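Local coordinates for protein transcriptional regulator, MerR family (Listeria monocytogenes str. 4b F2365, PDB 3GP4) that probably binds promoter DNA as a dimer and adjusts transcription, as other MerR-family regulators do, its DNA-binding domains each carried on a long helix that probably pairs with its partner's, at residues R20-I25 and R47-T52; R53-A58 and E63-Y68; L27-H32 and A70-G75. All coordinates share one frame; numbering follows the deposited sequence.

In the fold
The three contacts show how a small all-helical DNA-binding domain is joined at several places: contacts 1 and 2 are buried, contact 3 lies at the surface. Contacts 1 and 2 share helix 43-57, with centres about 9 Å apart; contacts 2 and 3 share helix 62-74, about 13 Å apart. Contacts 1 and 3, about 10 Å apart between centres, have alternating segments. L27, in the 27-32 segment of contact 3, touches residues of the other two: its N lies 2.8 Å from Y22 O, a probable hydrogen bond, and its CD2 3.4 Å from L65 CB. Y68, in contact 2, hydrogen-bonds to Y114 of the second subunit; Y114 is among the residues lining the d-methionine pocket.

Contact 1. Residues R20-I25 and R47-T52; sequences RYYERI and RWILFT
T52 presents its methyl group to the flat of the Y22 ring, and this pairing carries most of the contact between helices 16-25 and 43-57. CG2 sits 3.5 Å from the centroid of the Y22 ring and 14° off the normal, a CH-pi contact over the face. The methyl leans slightly to the hydroxyl end, for T52 CG2 is 3.4 Å from Y22 CZ but 4.0 Å from Y22 CG. The two side chains come from opposite directions and meet between the helices. In Y22, CG is anti to the carbonyl carbon (chi1 -74°), which sends the ring toward helix 43-57.

The threonine rotamer explains why carbon faces the ring. With chi1 at -62°, CG2 is anti to the backbone N and reaches across, while OG1 turns back along its own helix and donates to W48 O at 2.8 Å. That carbonyl also receives the backbone N of T52, and the two donors approach it from opposite faces of its plane. The hydroxyl of a buried residue is thus satisfied within its own helix, and the branch offered to the tyrosine is apolar.

I49 adds a looser flank. Its CG2 stands 4.3 Å from Y22 CE2, and its carbonyl O comes obliquely to the same ring carbon at 3.9 Å. No hydrogen bond joins the two segments; Y22 OH bonds instead to a bound glycerol, probably left from the crystallisation liquor.

Other elements close round the pair. I28, in the loop after helix 16-25, packs on T52, I49 reaches S12 on helix 5-12, and W48 leads away to L69 on helix 62-74. Y21 and I25 turn to I62 of that same helix, placing helix 16-25, the probable recognition helix, against both helices that follow it.

Contact 2. Residues R53-A58 and E63-Y68; sequences RQMRRA and EALIDY
L65 reaches from helix 62-74 toward helix 43-57, where its CD1 meets R56 and also comes near M55 CB, while its CD2 meets M55 CB. The arginine shows how a charged side chain can lend its carbon stem to a mostly buried apolar joint and spend its polar end elsewhere. Its CB lies in plane at the edge of the R53 guanidinium, one turn earlier on the same helix. CG comes next and touches L65 CD1 at 3.8 Å. CD continues along that methyl, with R56 CD 3.7 Å from L65 CD1, the shortest approach across the two segments. From CB onward the chain curls: chi2 is -66° and chi3 -64°, so the stem bends round the leucine methyl before it ends in the guanidinium. There NH1 donates to L60 O, in the turn between the helices, and NH2 bonds to a glycerol probably taken up from the crystallisation liquor. The charged group is therefore held by a backbone carbonyl of the very connection it lies beside.

M55 is engaged more simply. Its CB lies 4.0 Å from L65 CD2, and only this first carbon is used, because the rest of the side chain turns away through a bend at chi2 (-51°) to pack on L60 and on R106 of the second subunit. No hydrogen bond crosses between the segments.

The same neighbourhood faces the dimer partner, where A58 packs on A103 of the second subunit. Two successive helices joined by a short turn, with a leucine of the second inserted against the first, form a helical hairpin; by position after the first wing it probably corresponds to the second, helical wing of MerR-family DNA-binding domains.

Contact 3. Residues L27-H32 and A70-G75; sequences LIPPIH and ALFREG
In the stretch that leads from the probable recognition helix into the first wing of the winged helix-turn-helix domain, P29 and P30 lean on F72 and R73 near the end of helix 62-74. The P30 ring lies over one face of the R73 guanidinium: its CD stands 3.5 Å above that plane, offset toward the rim, and P30 CG is 3.6 Å from R73 NH1. A bend at chi3 (57°) in the otherwise extended arginine lays the flat group against the proline. Both residues are exposed, so this is a surface contact, and no hydrogen bond crosses it.

The wing itself takes shape just beyond, where H32 pairs through its backbone with K40 on the returning arm. Nearer the core, P29 CG comes obliquely to the F72 ring, 4.4 Å from F72 CE2, a loose apolar touch. F72 points toward residues 27-32 and also meets the W48 ring with planes at about 55°, while E124 of the second subunit packs against it. At G75, whose phi is positive, the chain leaves the helix.

Contact 1. Residues R20-I25 and R47-T52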
# COMPACT_ATOMS: atom_id res chain seq x y z
N ARG A 20 1.05 -23.18 6.57
CA ARG A 20 0.39 -24.34 5.96
C ARG A 20 -0.26 -23.95 4.62
O ARG A 20 -0.20 -24.70 3.65
CB ARG A 20 -0.69 -24.95 6.86
CG ARG A 20 -0.21 -25.65 8.15
CD ARG A 20 -1.39 -25.94 9.08
NE ARG A 20 -0.94 -26.69 10.25
CZ ARG A 20 -0.69 -26.18 11.45
NH1 ARG A 20 -0.90 -24.89 11.69
NH2 ARG A 20 -0.25 -26.97 12.42
N TYR A 21 -0.91 -22.78 4.62
CA TYR A 21 -1.55 -22.25 3.40
C TYR A 21 -0.52 -21.98 2.27
O TYR A 21 -0.75 -22.34 1.14
CB TYR A 21 -2.35 -20.98 3.76
CG TYR A 21 -2.82 -20.18 2.55
CD1 TYR A 21 -3.88 -20.62 1.77
CD2 TYR A 21 -2.21 -18.97 2.22
CE1 TYR A 21 -4.32 -19.89 0.66
CE2 TYR A 21 -2.64 -18.22 1.13
CZ TYR A 21 -3.69 -18.69 0.37
OH TYR A 21 -4.09 -17.94 -0.70
N TYR A 22 0.60 -21.32 2.60
CA TYR A 22 1.70 -21.10 1.64
C TYR A 22 2.15 -22.42 1.01
O TYR A 22 2.37 -22.49 -0.19
CB TYR A 22 2.93 -20.49 2.31
CG TYR A 22 2.89 -19.03 2.71
CD1 TYR A 22 1.82 -18.20 2.33
CD2 TYR A 22 3.94 -18.48 3.44
CE1 TYR A 22 1.82 -16.85 2.70
CE2 TYR A 22 3.94 -17.14 3.82
CZ TYR A 22 2.88 -16.34 3.45
OH TYR A 22 2.90 -15.04 3.83
N GLU A 23 2.30 -23.46 1.83
CA GLU A 23 2.78 -24.74 1.25
C GLU A 23 1.68 -25.35 0.37
O GLU A 23 1.93 -25.79 -0.77
CB GLU A 23 3.24 -25.72 2.36
CG GLU A 23 3.69 -27.13 1.79
CD GLU A 23 3.88 -28.17 2.89
OE1 GLU A 23 3.28 -27.98 3.97
OE2 GLU A 23 4.62 -29.16 2.69
N ARG A 24 0.46 -25.38 0.90
CA ARG A 24 -0.67 -26.00 0.22
C ARG A 24 -0.89 -25.41 -1.16
O ARG A 24 -1.14 -26.14 -2.10
CB ARG A 24 -1.95 -25.84 1.05
CG ARG A 24 -3.15 -26.45 0.41
CD ARG A 24 -4.29 -26.64 1.38
NE ARG A 24 -4.87 -25.36 1.82
CZ ARG A 24 -5.70 -24.64 1.07
NH1 ARG A 24 -6.21 -23.51 1.53
NH2 ARG A 24 -6.04 -25.06 -0.16
N ILE A 25 -0.81 -24.09 -1.30
CA ILE A 25 -1.12 -23.52 -2.61
C ILE A 25 0.11 -23.27 -3.52
O ILE A 25 -0.01 -22.78 -4.64
CB ILE A 25 -2.02 -22.27 -2.52
CG1 ILE A 25 -1.29 -21.07 -1.93
CG2 ILE A 25 -3.41 -22.63 -1.88
CD1 ILE A 25 -1.92 -19.76 -2.43
N ARG A 47 13.69 -19.08 4.63
CA ARG A 47 13.98 -18.03 3.63
C ARG A 47 12.80 -17.87 2.66
O ARG A 47 12.43 -16.73 2.28
CB ARG A 47 15.27 -18.30 2.86
CG ARG A 47 16.53 -18.37 3.75
CD ARG A 47 17.79 -18.29 2.93
NE ARG A 47 19.00 -18.71 3.67
CZ ARG A 47 19.63 -17.99 4.60
NH1 ARG A 47 19.19 -16.79 4.97
NH2 ARG A 47 20.73 -18.49 5.18
N TRP A 48 12.20 -18.98 2.27
CA TRP A 48 11.00 -18.86 1.39
C TRP A 48 9.78 -18.25 2.10
O TRP A 48 9.04 -17.48 1.49
CB TRP A 48 10.61 -20.21 0.80
CG TRP A 48 11.39 -20.53 -0.42
CD1 TRP A 48 12.51 -21.33 -0.50
CD2 TRP A 48 11.13 -20.08 -1.74
NE1 TRP A 48 12.96 -21.39 -1.79
CE2 TRP A 48 12.12 -20.64 -2.58
CE3 TRP A 48 10.14 -19.26 -2.31
CZ2 TRP A 48 12.18 -20.37 -3.95
CZ3 TRP A 48 10.20 -19.01 -3.68
CH2 TRP A 48 11.21 -19.56 -4.49
N ILE A 49 9.57 -18.59 3.36
CA ILE A 49 8.42 -18.05 4.12
C ILE A 49 8.57 -16.52 4.27
O ILE A 49 7.62 -15.73 4.04
CB ILE A 49 8.30 -18.76 5.49
CG1 ILE A 49 7.83 -20.22 5.27
CG2 ILE A 49 7.31 -18.03 6.40
CD1 ILE A 49 8.12 -21.19 6.47
N LEU A 50 9.79 -16.13 4.58
CA LEU A 50 10.14 -14.72 4.79
C LEU A 50 10.01 -13.88 3.51
O LEU A 50 9.41 -12.80 3.50
CB LEU A 50 11.54 -14.65 5.39
CG LEU A 50 11.65 -15.10 6.86
CD1 LEU A 50 13.14 -15.15 7.26
CD2 LEU A 50 10.90 -14.15 7.79
N PHE A 51 10.57 -14.39 2.41
CA PHE A 51 10.38 -13.76 1.09
C PHE A 51 8.90 -13.63 0.71
O PHE A 51 8.48 -12.54 0.23
CB PHE A 51 11.18 -14.52 0.03
CG PHE A 51 11.10 -13.95 -1.36
CD1 PHE A 51 11.80 -12.79 -1.70
CD2 PHE A 51 10.35 -14.59 -2.32
CE1 PHE A 51 11.73 -12.29 -3.01
CE2 PHE A 51 10.28 -14.09 -3.65
CZ PHE A 51 10.97 -12.96 -3.98
N THR A 52 8.12 -14.70 0.94
CA THR A 52 6.69 -14.72 0.58
C THR A 52 5.93 -13.67 1.35
O THR A 52 5.23 -12.82 0.74
CB THR A 52 6.05 -16.10 0.83
OG1 THR A 52 6.70 -17.06 0.00
CG2 THR A 52 4.53 -16.11 0.47

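Contact 2. Residues R53-A58 and E63-Y68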
# COMPACT_ATOMS: atom_id res chain seq x y z
N ARG A 53 6.11 -13.69 2.67
CA ARG A 53 5.50 -12.71 3.56
C ARG A 53 5.81 -11.27 3.09
O ARG A 53 4.89 -10.47 2.93
CB ARG A 53 5.93 -12.91 5.01
CG ARG A 53 5.16 -12.00 6.01
CD ARG A 53 3.64 -12.29 5.91
NE ARG A 53 2.79 -11.19 6.38
CZ ARG A 53 1.94 -10.52 5.61
NH1 ARG A 53 1.82 -10.83 4.31
NH2 ARG A 53 1.21 -9.53 6.12
N GLN A 54 7.08 -10.99 2.82
CA GLN A 54 7.51 -9.61 2.48
C GLN A 54 6.92 -9.18 1.15
O GLN A 54 6.40 -8.04 1.01
CB GLN A 54 9.03 -9.49 2.49
CG GLN A 54 9.57 -8.07 2.18
CD GLN A 54 11.09 -7.96 2.01
OE1 GLN A 54 11.79 -8.94 1.70
NE2 GLN A 54 11.62 -6.74 2.20
N MET A 55 6.98 -10.10 0.18
CA MET A 55 6.41 -9.83 -1.14
C MET A 55 4.90 -9.67 -1.14
O MET A 55 4.39 -8.76 -1.77
CB MET A 55 6.85 -10.86 -2.19
CG MET A 55 8.35 -10.74 -2.56
SD MET A 55 9.00 -9.09 -3.02
CE MET A 55 10.37 -8.99 -1.93
N ARG A 56 4.18 -10.53 -0.41
CA ARG A 56 2.73 -10.40 -0.32
C ARG A 56 2.32 -9.08 0.33
O ARG A 56 1.34 -8.46 -0.10
CB ARG A 56 2.12 -11.58 0.45
CG ARG A 56 2.06 -12.85 -0.39
CD ARG A 56 1.10 -12.74 -1.57
NE ARG A 56 -0.27 -12.57 -1.10
CZ ARG A 56 -1.13 -11.65 -1.54
NH1 ARG A 56 -0.81 -10.79 -2.49
NH2 ARG A 56 -2.35 -11.61 -1.00
N ARG A 57 3.04 -8.70 1.38
CA ARG A 57 2.80 -7.46 2.12
C ARG A 57 3.01 -6.28 1.18
O ARG A 57 2.28 -5.31 1.26
CB ARG A 57 3.73 -7.40 3.32
CG ARG A 57 3.64 -6.20 4.22
CD ARG A 57 4.20 -6.63 5.59
NE ARG A 57 4.11 -5.55 6.56
CZ ARG A 57 5.12 -5.08 7.29
NH1 ARG A 57 6.35 -5.60 7.20
NH2 ARG A 57 4.89 -4.07 8.13
N ALA A 58 3.97 -6.38 0.26
CA ALA A 58 4.18 -5.35 -0.78
C ALA A 58 3.23 -5.40 -1.99
O ALA A 58 3.38 -4.60 -2.92
CB ALA A 58 5.63 -5.36 -1.27
N GLU A 63 -0.63 -15.06 -7.66
CA GLU A 63 -0.41 -15.87 -8.90
C GLU A 63 1.02 -15.73 -9.42
O GLU A 63 1.58 -16.69 -9.92
CB GLU A 63 -1.45 -15.61 -10.01
CG GLU A 63 -2.96 -15.84 -9.60
CD GLU A 63 -3.29 -17.26 -9.13
OE1 GLU A 63 -2.56 -18.23 -9.44
OE2 GLU A 63 -4.33 -17.42 -8.44
N ALA A 64 1.61 -14.53 -9.29
CA ALA A 64 2.98 -14.32 -9.77
C ALA A 64 3.94 -15.14 -8.90
O ALA A 64 4.86 -15.78 -9.42
CB ALA A 64 3.36 -12.84 -9.75
N LEU A 65 3.70 -15.14 -7.59
CA LEU A 65 4.61 -15.78 -6.63
C LEU A 65 4.53 -17.31 -6.77
O LEU A 65 5.56 -17.99 -6.66
CB LEU A 65 4.31 -15.35 -5.19
CG LEU A 65 4.63 -13.86 -4.90
CD1 LEU A 65 4.09 -13.52 -3.54
CD2 LEU A 65 6.13 -13.61 -4.95
N ILE A 66 3.33 -17.81 -7.03
CA ILE A 66 3.13 -19.25 -7.32
C ILE A 66 3.89 -19.64 -8.58
O ILE A 66 4.60 -20.68 -8.57
CB ILE A 66 1.64 -19.64 -7.35
CG1 ILE A 66 1.07 -19.57 -5.93
CG2 ILE A 66 1.43 -21.10 -7.85
CD1 ILE A 66 -0.48 -19.65 -5.86
N ASP A 67 3.81 -18.82 -9.63
CA ASP A 67 4.56 -19.08 -10.90
C ASP A 67 6.06 -19.11 -10.67
O ASP A 67 6.76 -19.94 -11.25
CB ASP A 67 4.32 -18.00 -12.00
CG ASP A 67 3.07 -18.24 -12.82
OD1 ASP A 67 2.27 -19.14 -12.50
OD2 ASP A 67 2.87 -17.50 -13.81
N TYR A 68 6.54 -18.18 -9.84
CA TYR A 68 7.97 -18.04 -9.56
C TYR A 68 8.50 -19.29 -8.86
O TYR A 68 9.53 -19.87 -9.29
CB TYR A 68 8.23 -16.79 -8.71
CG TYR A 68 9.69 -16.62 -8.35
CD1 TYR A 68 10.58 -16.10 -9.27
CD2 TYR A 68 10.17 -17.01 -7.10
CE1 TYR A 68 11.93 -15.94 -8.96
CE2 TYR A 68 11.52 -16.87 -6.78
CZ TYR A 68 12.39 -16.32 -7.73
OH TYR A 68 13.74 -16.17 -7.43

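Contact 3. Residues L27-H32 and A70-G75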
# COMPACT_ATOMS: atom_id res chain seq x y z
N LEU A 27 3.11 -21.49 -2.68
CA LEU A 27 3.90 -20.27 -2.51
C LEU A 27 5.30 -20.57 -2.00
O LEU A 27 6.26 -19.86 -2.33
CB LEU A 27 3.21 -19.34 -1.55
CG LEU A 27 2.05 -18.57 -2.21
CD1 LEU A 27 1.27 -17.88 -1.05
CD2 LEU A 27 2.51 -17.52 -3.20
N ILE A 28 5.43 -21.64 -1.22
CA ILE A 28 6.74 -22.11 -0.74
C ILE A 28 6.92 -23.57 -1.13
O ILE A 28 5.94 -24.27 -1.42
CB ILE A 28 6.94 -21.91 0.79
CG1 ILE A 28 6.03 -22.87 1.60
CG2 ILE A 28 6.78 -20.41 1.14
CD1 ILE A 28 6.05 -22.69 3.14
N PRO A 29 8.18 -24.02 -1.18
CA PRO A 29 8.40 -25.42 -1.60
C PRO A 29 7.83 -26.42 -0.58
O PRO A 29 7.74 -26.10 0.61
CB PRO A 29 9.93 -25.53 -1.70
CG PRO A 29 10.43 -24.13 -1.86
CD PRO A 29 9.44 -23.25 -1.10
N PRO A 30 7.46 -27.64 -1.01
CA PRO A 30 6.96 -28.62 -0.05
C PRO A 30 7.95 -28.86 1.09
O PRO A 30 9.14 -28.90 0.87
CB PRO A 30 6.83 -29.90 -0.88
CG PRO A 30 6.66 -29.41 -2.28
CD PRO A 30 7.61 -28.25 -2.35
N ILE A 31 7.43 -29.00 2.29
CA ILE A 31 8.26 -29.07 3.47
C ILE A 31 8.51 -30.56 3.76
O ILE A 31 7.61 -31.39 3.63
CB ILE A 31 7.59 -28.35 4.66
CG1 ILE A 31 7.38 -26.86 4.31
CG2 ILE A 31 8.39 -28.50 5.96
CD1 ILE A 31 6.19 -26.28 5.06
N HIS A 32 9.73 -30.86 4.16
CA HIS A 32 10.07 -32.22 4.59
C HIS A 32 9.21 -32.64 5.80
O HIS A 32 8.94 -31.84 6.71
CB HIS A 32 11.58 -32.33 4.85
CG HIS A 32 12.42 -32.01 3.65
ND1 HIS A 32 13.10 -32.98 2.93
CD2 HIS A 32 12.68 -30.83 3.02
CE1 HIS A 32 13.74 -32.41 1.92
NE2 HIS A 32 13.51 -31.11 1.95
N ALA A 70 6.98 -22.30 -8.94
CA ALA A 70 6.86 -23.34 -9.99
C ALA A 70 8.06 -23.38 -10.95
O ALA A 70 8.60 -24.47 -11.22
CB ALA A 70 5.52 -23.21 -10.77
N LEU A 71 8.46 -22.22 -11.48
CA LEU A 71 9.69 -22.13 -12.30
C LEU A 71 10.93 -22.63 -11.57
O LEU A 71 11.69 -23.49 -12.10
CB LEU A 71 9.90 -20.70 -12.81
CG LEU A 71 8.88 -20.16 -13.82
CD1 LEU A 71 8.97 -18.65 -13.97
CD2 LEU A 71 9.04 -20.82 -15.23
N PHE A 72 11.13 -22.11 -10.36
CA PHE A 72 12.21 -22.56 -9.48
C PHE A 72 12.25 -24.08 -9.32
O PHE A 72 13.33 -24.71 -9.46
CB PHE A 72 12.11 -21.84 -8.12
CG PHE A 72 13.04 -22.40 -7.06
CD1 PHE A 72 14.38 -22.07 -7.05
CD2 PHE A 72 12.56 -23.28 -6.09
CE1 PHE A 72 15.25 -22.59 -6.09
CE2 PHE A 72 13.41 -23.80 -5.11
CZ PHE A 72 14.76 -23.45 -5.11
N ARG A 73 11.10 -24.70 -9.09
CA ARG A 73 11.06 -26.14 -8.90
C ARG A 73 11.37 -26.93 -10.18
O ARG A 73 11.95 -28.02 -10.12
CB ARG A 73 9.75 -26.58 -8.21
CG ARG A 73 9.75 -26.14 -6.72
CD ARG A 73 8.69 -26.84 -5.87
NE ARG A 73 8.82 -28.29 -5.92
CZ ARG A 73 7.79 -29.14 -5.92
NH1 ARG A 73 6.54 -28.69 -5.85
NH2 ARG A 73 8.01 -30.45 -5.99
N GLU A 74 11.02 -26.35 -11.32
CA GLU A 74 11.29 -26.96 -12.64
C GLU A 74 12.78 -27.07 -12.99
O GLU A 74 13.18 -27.94 -13.77
CB GLU A 74 10.60 -26.14 -13.71
CG GLU A 74 10.21 -26.93 -14.90
CD GLU A 74 8.92 -27.68 -14.66
OE1 GLU A 74 7.89 -27.00 -14.50
OE2 GLU A 74 8.97 -28.92 -14.61
N GLY A 75 13.58 -26.16 -12.45
CA GLY A 75 15.02 -26.27 -12.62
C GLY A 75 15.74 -25.15 -13.35
O GLY A 75 15.18 -24.10 -13.71